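Local structure of putative peptide ABC-transport system periplasmic peptide-binding protein (Campylobacter jejuni, 4OEV) at residues N103-K108 and K427-S432; V71-G76 and A81-F86; E180-D185 and N488-S493. The protein binds nickel outside the cytoplasm and probably delivers it to an ABC-type importer, although its family is generally assigned to peptide transport. One frame throughout, in Å; residues are numbered along the deposited sequence.

Contact 1 of 3, residues N103-K108 and K427-S432; sequences NFEDIK and KARNTS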
loop_
_atom_site.group_PDB
_atom_site.type_symbol
_atom_site.label_atom_id
_atom_site.label_comp_id
_atom_site.label_asym_id
_atom_site.label_seq_id
_atom_site.Cartn_x
_atom_site.Cartn_y
_atom_site.Cartn_z
ATOM N N ASN A 103 10.034 10.027 -2.860
ATOM C CA ASN A 103 9.070 11.059 -2.544
ATOM C C ASN A 103 9.804 12.355 -2.175
ATOM O O ASN A 103 9.154 13.423 -2.065
ATOM C CB ASN A 103 8.124 10.678 -1.388
ATOM C CG ASN A 103 7.227 9.491 -1.744
ATOM O OD1 ASN A 103 7.414 8.862 -2.763
ATOM N ND2 ASN A 103 6.233 9.231 -0.916
ATOM N N PHE A 104 11.101 12.236 -1.888
ATOM C CA PHE A 104 11.895 13.421 -1.451
ATOM C C PHE A 104 13.154 13.734 -2.234
ATOM O O PHE A 104 13.821 14.734 -1.926
ATOM C CB PHE A 104 12.260 13.254 0.026
ATOM C CG PHE A 104 11.061 13.203 0.910
ATOM C CD1 PHE A 104 10.355 12.009 1.073
ATOM C CD2 PHE A 104 10.579 14.345 1.524
ATOM C CE1 PHE A 104 9.208 11.964 1.854
ATOM C CE2 PHE A 104 9.434 14.299 2.335
ATOM C CZ PHE A 104 8.746 13.112 2.494
ATOM N N GLU A 105 13.477 12.929 -3.257
ATOM C CA GLU A 105 14.702 13.123 -4.050
ATOM C C GLU A 105 14.696 14.439 -4.792
ATOM O O GLU A 105 15.744 14.964 -5.190
ATOM C CB GLU A 105 14.895 11.986 -5.076
ATOM C CG GLU A 105 13.722 11.892 -6.080
ATOM C CD GLU A 105 13.897 10.762 -7.088
ATOM O OE1 GLU A 105 15.060 10.308 -7.205
ATOM O OE2 GLU A 105 12.876 10.272 -7.680
ATOM N N ASP A 106 13.504 14.968 -4.998
ATOM C CA ASP A 106 13.339 16.154 -5.795
ATOM C C ASP A 106 13.497 17.473 -5.004
ATOM O O ASP A 106 13.318 18.569 -5.550
ATOM C CB ASP A 106 11.978 16.099 -6.437
ATOM C CG ASP A 106 11.743 17.250 -7.364
ATOM O OD1 ASP A 106 12.665 17.580 -8.143
ATOM O OD2 ASP A 106 10.682 17.890 -7.213
ATOM N N ILE A 107 13.882 17.365 -3.741
ATOM C CA ILE A 107 14.101 18.545 -2.904
ATOM C C ILE A 107 15.510 19.061 -3.101
ATOM O O ILE A 107 16.480 18.323 -2.888
ATOM C CB ILE A 107 13.886 18.208 -1.449
ATOM C CG1 ILE A 107 12.426 17.862 -1.262
ATOM C CG2 ILE A 107 14.306 19.425 -0.527
ATOM C CD1 ILE A 107 12.194 17.107 -0.071
ATOM N N LYS A 108 15.630 20.312 -3.534
ATOM C CA LYS A 108 16.933 20.893 -3.738
ATOM C C LYS A 108 17.524 21.480 -2.455
ATOM O O LYS A 108 18.691 21.240 -2.149
ATOM C CB LYS A 108 16.862 21.966 -4.804
ATOM C CG LYS A 108 18.220 22.647 -5.071
ATOM C CD LYS A 108 18.067 23.567 -6.218
ATOM C CE LYS A 108 19.397 24.247 -6.517
ATOM N NZ LYS A 108 19.300 25.028 -7.773
ATOM N N LYS A 427 6.880 12.157 -16.367
ATOM C CA LYS A 427 6.217 13.419 -16.705
ATOM C C LYS A 427 5.067 13.696 -15.746
ATOM O O LYS A 427 4.939 14.783 -15.186
ATOM C CB LYS A 427 5.700 13.415 -18.146
ATOM C CG LYS A 427 6.806 13.567 -19.216
ATOM C CD LYS A 427 6.255 13.255 -20.597
ATOM C CE LYS A 427 7.159 13.787 -21.713
ATOM N NZ LYS A 427 8.611 13.746 -21.381
ATOM N N ALA A 428 4.263 12.679 -15.506
ATOM C CA ALA A 428 3.071 12.860 -14.684
ATOM C C ALA A 428 3.366 13.418 -13.297
ATOM O O ALA A 428 2.608 14.227 -12.787
ATOM C CB ALA A 428 2.328 11.486 -14.547
ATOM N N ARG A 429 4.427 12.929 -12.667
ATOM C CA ARG A 429 4.745 13.288 -11.289
ATOM C C ARG A 429 5.444 14.652 -11.189
ATOM O O ARG A 429 5.418 15.311 -10.120
ATOM C CB ARG A 429 5.627 12.185 -10.648
ATOM C CG ARG A 429 7.075 12.185 -11.082
ATOM C CD ARG A 429 7.715 10.861 -10.767
ATOM N NE ARG A 429 7.580 10.421 -9.366
ATOM C CZ ARG A 429 8.616 10.329 -8.514
ATOM N NH1 ARG A 429 8.453 9.876 -7.274
ATOM N NH2 ARG A 429 9.843 10.676 -8.904
ATOM N N ASN A 430 6.063 15.076 -12.294
ATOM C CA ASN A 430 6.754 16.398 -12.294
ATOM C C ASN A 430 6.051 17.500 -13.085
ATOM O O ASN A 430 6.696 18.473 -13.487
ATOM C CB ASN A 430 8.182 16.251 -12.836
ATOM C CG ASN A 430 9.056 15.348 -11.974
ATOM O OD1 ASN A 430 9.733 14.445 -12.496
ATOM N ND2 ASN A 430 9.006 15.537 -10.654
ATOM N N THR A 431 4.744 17.379 -13.307
ATOM C CA THR A 431 3.971 18.448 -13.960
ATOM C C THR A 431 2.906 18.990 -13.019
ATOM O O THR A 431 2.132 18.205 -12.450
ATOM C CB THR A 431 3.231 18.007 -15.223
ATOM O OG1 THR A 431 4.160 17.469 -16.182
ATOM C CG2 THR A 431 2.489 19.213 -15.833
ATOM N N SER A 432 2.856 20.313 -12.867
ATOM C CA SER A 432 1.913 20.974 -11.942
ATOM C C SER A 432 0.452 21.002 -12.407
ATOM O O SER A 432 -0.453 20.796 -11.601
ATOM C CB SER A 432 2.364 22.421 -11.673
ATOM O OG SER A 432 3.502 22.415 -10.830
#
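Glu105 and Arg429 meet through a salt bridge that illustrates how one guanidinium can serve several acceptors at once. Arg429 NH2 donates to Glu105 OE2 over 3.3 Å, with an N-H...O angle of 154°. The oxygen lies at the edge of the guanidinium, almost in its plane, and accepts the N-H on its anti lone pair, the one turned away from OE1. Carboxylate and guanidinium are strongly twisted, their planes 69° apart, so the bridge is single and end-on rather than a flat, two-bonded pairing. The bend at chi3 of Arg429 (-53°) helps turn the group so that its other nitrogens reach different partners: NE pairs with Asp391 in a second salt bridge and NH1 donates to the carbonyl oxygen of Val102; the side chain also makes a cation-pi contact with Phe395. Two carboxylates thus probably share one positive charge, and Glu105 OE2 also bonds a glycerol molecule, probably from the crystallisation liquor. Beside this bridge, Asp106 OD2 and Asn430 ND2 come only to 4.5 Å, too far for a bond; Asp106 OD1 instead accepts from Lys124 N and Asn430 ND2 donates to Pro125 O. The contact therefore sets the C-terminal end of helix 419-429 against the type I turn from Phe104 to Ile107, which links helix 101-104 to edge strand 107-114, with helix 434-450 packing on Ala428 and Thr431.

Contact 2 of 3, residues V71-G76 and A81-F86; sequences VLWHDG and ADDVKF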
loop_
_atom_site.group_PDB
_atom_site.type_symbol
_atom_site.label_atom_id
_atom_site.label_comp_id
_atom_site.label_asym_id
_atom_site.label_seq_id
_atom_site.Cartn_x
_atom_site.Cartn_y
_atom_site.Cartn_z
ATOM N N VAL A 71 3.865 22.168 19.732
ATOM C CA VAL A 71 3.989 20.715 19.706
ATOM C C VAL A 71 5.176 20.186 20.508
ATOM O O VAL A 71 6.272 20.730 20.438
ATOM C CB VAL A 71 4.102 20.212 18.250
ATOM C CG1 VAL A 71 4.358 18.706 18.213
ATOM C CG2 VAL A 71 2.856 20.628 17.451
ATOM N N LEU A 72 4.935 19.155 21.302
ATOM C CA LEU A 72 6.006 18.426 21.969
ATOM C C LEU A 72 6.197 17.024 21.355
ATOM O O LEU A 72 5.222 16.373 21.001
ATOM C CB LEU A 72 5.716 18.256 23.449
ATOM C CG LEU A 72 6.075 19.364 24.446
ATOM C CD1 LEU A 72 6.441 20.681 23.732
ATOM C CD2 LEU A 72 4.944 19.499 25.443
ATOM N N TRP A 73 7.463 16.603 21.253
ATOM C CA TRP A 73 7.856 15.204 21.086
ATOM C C TRP A 73 7.485 14.451 22.362
ATOM O O TRP A 73 7.296 15.060 23.392
ATOM C CB TRP A 73 9.362 15.071 20.849
ATOM C CG TRP A 73 9.864 15.665 19.569
ATOM C CD1 TRP A 73 10.540 16.852 19.406
ATOM C CD2 TRP A 73 9.734 15.092 18.270
ATOM N NE1 TRP A 73 10.836 17.045 18.074
ATOM C CE2 TRP A 73 10.354 15.981 17.355
ATOM C CE3 TRP A 73 9.143 13.912 17.785
ATOM C CZ2 TRP A 73 10.411 15.721 15.984
ATOM C CZ3 TRP A 73 9.203 13.648 16.413
ATOM C CH2 TRP A 73 9.806 14.544 15.527
ATOM N N HIS A 74 7.432 13.127 22.308
ATOM C CA HIS A 74 7.046 12.321 23.453
ATOM C C HIS A 74 8.014 12.426 24.635
ATOM O O HIS A 74 7.663 12.010 25.741
ATOM C CB HIS A 74 6.880 10.863 23.020
ATOM C CG HIS A 74 5.766 10.670 22.043
ATOM N ND1 HIS A 74 5.675 9.575 21.198
ATOM C CD2 HIS A 74 4.691 11.449 21.769
ATOM C CE1 HIS A 74 4.599 9.699 20.445
ATOM N NE2 HIS A 74 3.981 10.821 20.774
ATOM N N ASP A 75 9.206 12.994 24.417
ATOM C CA ASP A 75 10.184 13.103 25.505
ATOM C C ASP A 75 10.263 14.511 26.101
ATOM O O ASP A 75 11.181 14.807 26.861
ATOM C CB ASP A 75 11.582 12.636 25.060
ATOM C CG ASP A 75 12.179 13.486 23.956
ATOM O OD1 ASP A 75 11.494 14.406 23.451
ATOM O OD2 ASP A 75 13.315 13.158 23.536
ATOM N N GLY A 76 9.338 15.385 25.711
ATOM C CA GLY A 76 9.239 16.701 26.319
ATOM C C GLY A 76 9.853 17.796 25.476
ATOM O O GLY A 76 9.487 18.960 25.627
ATOM N N ALA A 81 11.391 23.873 13.502
ATOM C CA ALA A 81 11.852 23.794 12.117
ATOM C C ALA A 81 13.067 22.900 11.999
ATOM O O ALA A 81 13.245 22.250 10.945
ATOM C CB ALA A 81 12.171 25.178 11.548
ATOM N N ASP A 82 13.865 22.817 13.071
ATOM C CA ASP A 82 15.054 21.937 13.091
ATOM C C ASP A 82 14.726 20.503 12.634
ATOM O O ASP A 82 15.471 19.888 11.885
ATOM C CB ASP A 82 15.621 21.841 14.491
ATOM C CG ASP A 82 16.504 23.023 14.852
ATOM O OD1 ASP A 82 16.523 24.019 14.090
ATOM O OD2 ASP A 82 17.106 22.963 15.945
ATOM N N ASP A 83 13.635 19.983 13.167
ATOM C CA ASP A 83 13.165 18.602 12.861
ATOM C C ASP A 83 12.750 18.409 11.436
ATOM O O ASP A 83 12.980 17.355 10.830
ATOM C CB ASP A 83 11.996 18.274 13.774
ATOM C CG ASP A 83 12.388 18.309 15.221
ATOM O OD1 ASP A 83 13.369 17.617 15.567
ATOM O OD2 ASP A 83 11.723 19.032 15.997
ATOM N N VAL A 84 12.089 19.414 10.907
ATOM C CA VAL A 84 11.551 19.345 9.588
ATOM C C VAL A 84 12.678 19.299 8.564
ATOM O O VAL A 84 12.638 18.523 7.617
ATOM C CB VAL A 84 10.623 20.518 9.334
ATOM C CG1 VAL A 84 10.099 20.500 7.923
ATOM C CG2 VAL A 84 9.463 20.494 10.336
ATOM N N LYS A 85 13.700 20.128 8.750
ATOM C CA LYS A 85 14.825 20.099 7.853
ATOM C C LYS A 85 15.613 18.825 8.039
ATOM O O LYS A 85 16.079 18.241 7.059
ATOM C CB LYS A 85 15.723 21.336 8.062
ATOM C CG LYS A 85 17.011 21.313 7.279
ATOM C CD LYS A 85 17.751 22.662 7.473
ATOM C CE LYS A 85 19.159 22.674 6.811
ATOM N NZ LYS A 85 19.112 22.748 5.332
ATOM N N PHE A 86 15.778 18.388 9.282
ATOM C CA PHE A 86 16.500 17.150 9.508
ATOM C C PHE A 86 15.773 15.988 8.784
ATOM O O PHE A 86 16.400 15.175 8.121
ATOM C CB PHE A 86 16.628 16.855 10.999
ATOM C CG PHE A 86 17.105 15.469 11.297
ATOM C CD1 PHE A 86 18.454 15.155 11.247
ATOM C CD2 PHE A 86 16.191 14.455 11.592
ATOM C CE1 PHE A 86 18.883 13.865 11.517
ATOM C CE2 PHE A 86 16.614 13.158 11.837
ATOM C CZ PHE A 86 17.952 12.856 11.798
#
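Trp73 and Asp83 show how a single indole N-H can join a loop to a nearby helix. Trp73 NE1 donates to Asp83 OD2 at 3.0 Å; the oxygen lies nearly in the ring plane, but the N-H...O angle of 147° is moderately bent. At the carboxylate the nitrogen arrives from above the plane, 55° out of it, and ring and carboxylate stand almost perpendicular. The close packing is confined to this one rim of the indole: the benzo edge follows the pyrrole N-H, with Trp73 CZ2 at 3.3 Å from Asp83 CG and Asp83 CB also at the ring edge. With CG anti to the carbonyl carbon (chi1 -61°), the Asp83 carboxylate sits beside its backbone N, where OD2 also accepts from Ser80 N and OD1 from Lys140 N. Three N-H groups therefore grip this buried carboxylate, which probably helps it to stay ionised. The loose side is the type I turn from Trp73 to Gly76. It carries the chain away from the helix towards the surface, where Gly76 is exposed and His74 and Asp75 are partly so; these two bond to Gly161 O and His141 instead. His141 also meets the indole edge-to-face. Ser80 OG bonds weakly to Asp82 N, while the bond from Ser80 N, at the N-cap of helix 81-92, to Asp83 at N3 is one half of a capping box.

Contact 3 of 3, residues E180-D185 and N488-S493; sequences EHFYLD and NVYEWS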
loop_
_atom_site.group_PDB
_atom_site.type_symbol
_atom_site.label_atom_id
_atom_site.label_comp_id
_atom_site.label_asym_id
_atom_site.label_seq_id
_atom_site.Cartn_x
_atom_site.Cartn_y
_atom_site.Cartn_z
ATOM N N GLU A 180 -0.547 12.227 26.431
ATOM C CA GLU A 180 -1.368 13.124 27.240
ATOM C C GLU A 180 -1.152 14.592 26.867
ATOM O O GLU A 180 -1.899 15.468 27.339
ATOM C CB GLU A 180 -1.074 12.909 28.735
ATOM C CG GLU A 180 0.262 13.481 29.212
ATOM C CD GLU A 180 1.487 12.598 28.920
ATOM O OE1 GLU A 180 2.445 12.667 29.739
ATOM O OE2 GLU A 180 1.510 11.862 27.888
ATOM N N HIS A 181 -0.096 14.862 26.087
ATOM C CA HIS A 181 0.133 16.179 25.510
ATOM C C HIS A 181 0.091 16.133 23.992
ATOM O O HIS A 181 1.046 16.543 23.330
ATOM C CB HIS A 181 1.479 16.754 25.974
ATOM C CG HIS A 181 1.651 16.755 27.463
ATOM N ND1 HIS A 181 2.599 15.986 28.105
ATOM C CD2 HIS A 181 0.989 17.426 28.439
ATOM C CE1 HIS A 181 2.513 16.184 29.412
ATOM N NE2 HIS A 181 1.547 17.056 29.640
ATOM N N PHE A 182 -1.009 15.627 23.441
ATOM C CA PHE A 182 -1.172 15.518 21.993
ATOM C C PHE A 182 -1.865 16.801 21.529
ATOM O O PHE A 182 -2.992 17.094 21.910
ATOM C CB PHE A 182 -1.968 14.255 21.620
ATOM C CG PHE A 182 -2.077 14.007 20.145
ATOM C CD1 PHE A 182 -0.968 14.154 19.309
ATOM C CD2 PHE A 182 -3.268 13.579 19.592
ATOM C CE1 PHE A 182 -1.059 13.915 17.948
ATOM C CE2 PHE A 182 -3.370 13.326 18.242
ATOM C CZ PHE A 182 -2.256 13.501 17.407
ATOM N N TYR A 183 -1.147 17.584 20.740
ATOM C CA TYR A 183 -1.569 18.933 20.332
ATOM C C TYR A 183 -2.917 18.910 19.584
ATOM O O TYR A 183 -3.659 19.891 19.546
ATOM C CB TYR A 183 -0.472 19.555 19.448
ATOM C CG TYR A 183 -0.242 18.700 18.204
ATOM C CD1 TYR A 183 -0.896 18.968 17.005
ATOM C CD2 TYR A 183 0.598 17.591 18.255
ATOM C CE1 TYR A 183 -0.693 18.155 15.881
ATOM C CE2 TYR A 183 0.818 16.788 17.131
ATOM C CZ TYR A 183 0.169 17.070 15.956
ATOM O OH TYR A 183 0.382 16.231 14.863
ATOM N N LEU A 184 -3.186 17.792 18.926
ATOM C CA LEU A 184 -4.293 17.710 17.983
ATOM C C LEU A 184 -5.658 17.509 18.656
ATOM O O LEU A 184 -6.670 18.049 18.195
ATOM C CB LEU A 184 -4.011 16.584 16.998
ATOM C CG LEU A 184 -4.758 16.638 15.674
ATOM C CD1 LEU A 184 -4.400 17.896 14.889
ATOM C CD2 LEU A 184 -4.469 15.382 14.856
ATOM N N ASP A 185 -5.678 16.691 19.715
ATOM C CA ASP A 185 -6.876 16.411 20.507
ATOM C C ASP A 185 -6.557 15.460 21.683
ATOM O O ASP A 185 -5.455 14.921 21.771
ATOM C CB ASP A 185 -7.967 15.806 19.628
ATOM C CG ASP A 185 -9.334 16.327 19.986
ATOM O OD1 ASP A 185 -9.579 16.530 21.194
ATOM O OD2 ASP A 185 -10.152 16.554 19.067
ATOM N N ASN A 488 -8.330 7.111 12.678
ATOM C CA ASN A 488 -8.830 7.986 13.754
ATOM C C ASN A 488 -8.942 7.238 15.073
ATOM O O ASN A 488 -9.825 7.520 15.918
ATOM C CB ASN A 488 -10.175 8.653 13.389
ATOM C CG ASN A 488 -11.384 7.770 13.645
ATOM O OD1 ASN A 488 -11.449 6.612 13.204
ATOM N ND2 ASN A 488 -12.354 8.313 14.382
ATOM N N VAL A 489 -8.041 6.280 15.264
ATOM C CA VAL A 489 -8.108 5.422 16.445
ATOM C C VAL A 489 -8.083 6.229 17.761
ATOM O O VAL A 489 -8.678 5.813 18.750
ATOM C CB VAL A 489 -6.967 4.387 16.454
ATOM C CG1 VAL A 489 -5.621 5.087 16.563
ATOM C CG2 VAL A 489 -7.176 3.394 17.600
ATOM N N TYR A 490 -7.464 7.410 17.763
ATOM C CA TYR A 490 -7.445 8.209 18.978
ATOM C C TYR A 490 -8.827 8.757 19.368
ATOM O O TYR A 490 -8.960 9.418 20.402
ATOM C CB TYR A 490 -6.436 9.391 18.851
ATOM C CG TYR A 490 -6.590 10.272 17.612
ATOM C CD1 TYR A 490 -7.459 11.356 17.608
ATOM C CD2 TYR A 490 -5.865 10.004 16.446
ATOM C CE1 TYR A 490 -7.599 12.164 16.490
ATOM C CE2 TYR A 490 -5.990 10.806 15.321
ATOM C CZ TYR A 490 -6.858 11.880 15.348
ATOM O OH TYR A 490 -7.000 12.676 14.232
ATOM N N GLU A 491 -9.831 8.560 18.526
ATOM C CA GLU A 491 -11.193 8.963 18.866
ATOM C C GLU A 491 -12.011 7.743 19.292
ATOM O O GLU A 491 -13.169 7.888 19.685
ATOM C CB GLU A 491 -11.872 9.665 17.683
ATOM C CG GLU A 491 -11.107 10.865 17.173
ATOM C CD GLU A 491 -11.858 11.634 16.094
ATOM O OE1 GLU A 491 -12.491 10.993 15.234
ATOM O OE2 GLU A 491 -11.804 12.882 16.077
ATOM N N TRP A 492 -11.420 6.549 19.209
ATOM C CA TRP A 492 -12.182 5.323 19.537
ATOM C C TRP A 492 -12.251 5.140 21.040
ATOM O O TRP A 492 -11.298 5.483 21.739
ATOM C CB TRP A 492 -11.550 4.066 18.925
ATOM C CG TRP A 492 -11.421 4.015 17.435
ATOM C CD1 TRP A 492 -11.627 5.029 16.553
ATOM C CD2 TRP A 492 -11.069 2.860 16.641
ATOM N NE1 TRP A 492 -11.402 4.587 15.260
ATOM C CE2 TRP A 492 -11.067 3.262 15.293
ATOM C CE3 TRP A 492 -10.768 1.523 16.948
ATOM C CZ2 TRP A 492 -10.753 2.382 14.242
ATOM C CZ3 TRP A 492 -10.461 0.649 15.908
ATOM C CH2 TRP A 492 -10.454 1.088 14.571
ATOM N N SER A 493 -13.367 4.606 21.545
ATOM C CA SER A 493 -13.490 4.320 22.967
ATOM C C SER A 493 -14.564 3.272 23.275
ATOM O O SER A 493 -15.394 2.924 22.427
ATOM C CB SER A 493 -13.820 5.588 23.765
ATOM O OG SER A 493 -15.116 6.047 23.437
HETATM O O HOH W 1 -11.339 13.696 19.079
#
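Phe182 holds CG anti to its backbone N (chi1 -175°), while Tyr490 places CG between its backbone N and carbonyl carbon (chi1 52°), and the two rings are thereby brought together as a T-shaped pair. The edge of Phe182 points at the face of Tyr490, with centroids 5.8 Å apart and planes at 72°. The closest approach, Phe182 CE2 to Tyr490 CG, is 4.5 Å, a loose fit, with CE2 over the face of Tyr490. Leu184 fills in next to this pair. One of its methyls, CD2, touches the phenol end of Tyr490, 3.8 Å from OH, while Leu184 CB covers one face of the Phe182 ring. Both loop residues thus bear on the same tyrosine. Farther out, a water lies 3.1 Å from Glu491 OE2 and can donate to it, with a weak link to Asp185 OD2; it may not serve both at once. The two carboxylate oxygens remain 5.0 Å apart, and the water and Lys474 may together ease their repulsion. The other oxygen of Glu491, OE1, is held by Asn488 ND2 at 2.8 Å, nearly in line, and also pairs with Lys474. Asn488 OD1 in turn takes the Trp492 indole N-H. The chemistry is accordingly divided, apolar and aromatic around Tyr490 and hydrated and acidic at the rim, which implies that dispersion and a quadrupolar ring contact, without a direct hydrogen bond, join the loop 180-185 to the C-terminal 3-10 turn.

In the fold
From the N terminus, contact 2 comes first and is the most local: it closes a short loop, joining the segment following strand 62-67 to the start of helix 81-92. The chain then passes through helix 101-104, where contact 1 opens, and on to segment 180-185, where contact 3 opens. Contact 1 closes at helix 419-429, tying it to the turn before strand 107-114. Contact 3 closes only in the C-terminal tail, tied to the loop between strands 173-178 and 191-196, so these two long closures cross, whereas contact 2 precedes both in series. Contacts 2 and 3 adjoin, Val71 CG2 lying 3.7 Å from Tyr183 CG; contact 1 touches neither, though helix 101-104 is the next helix after 81-92.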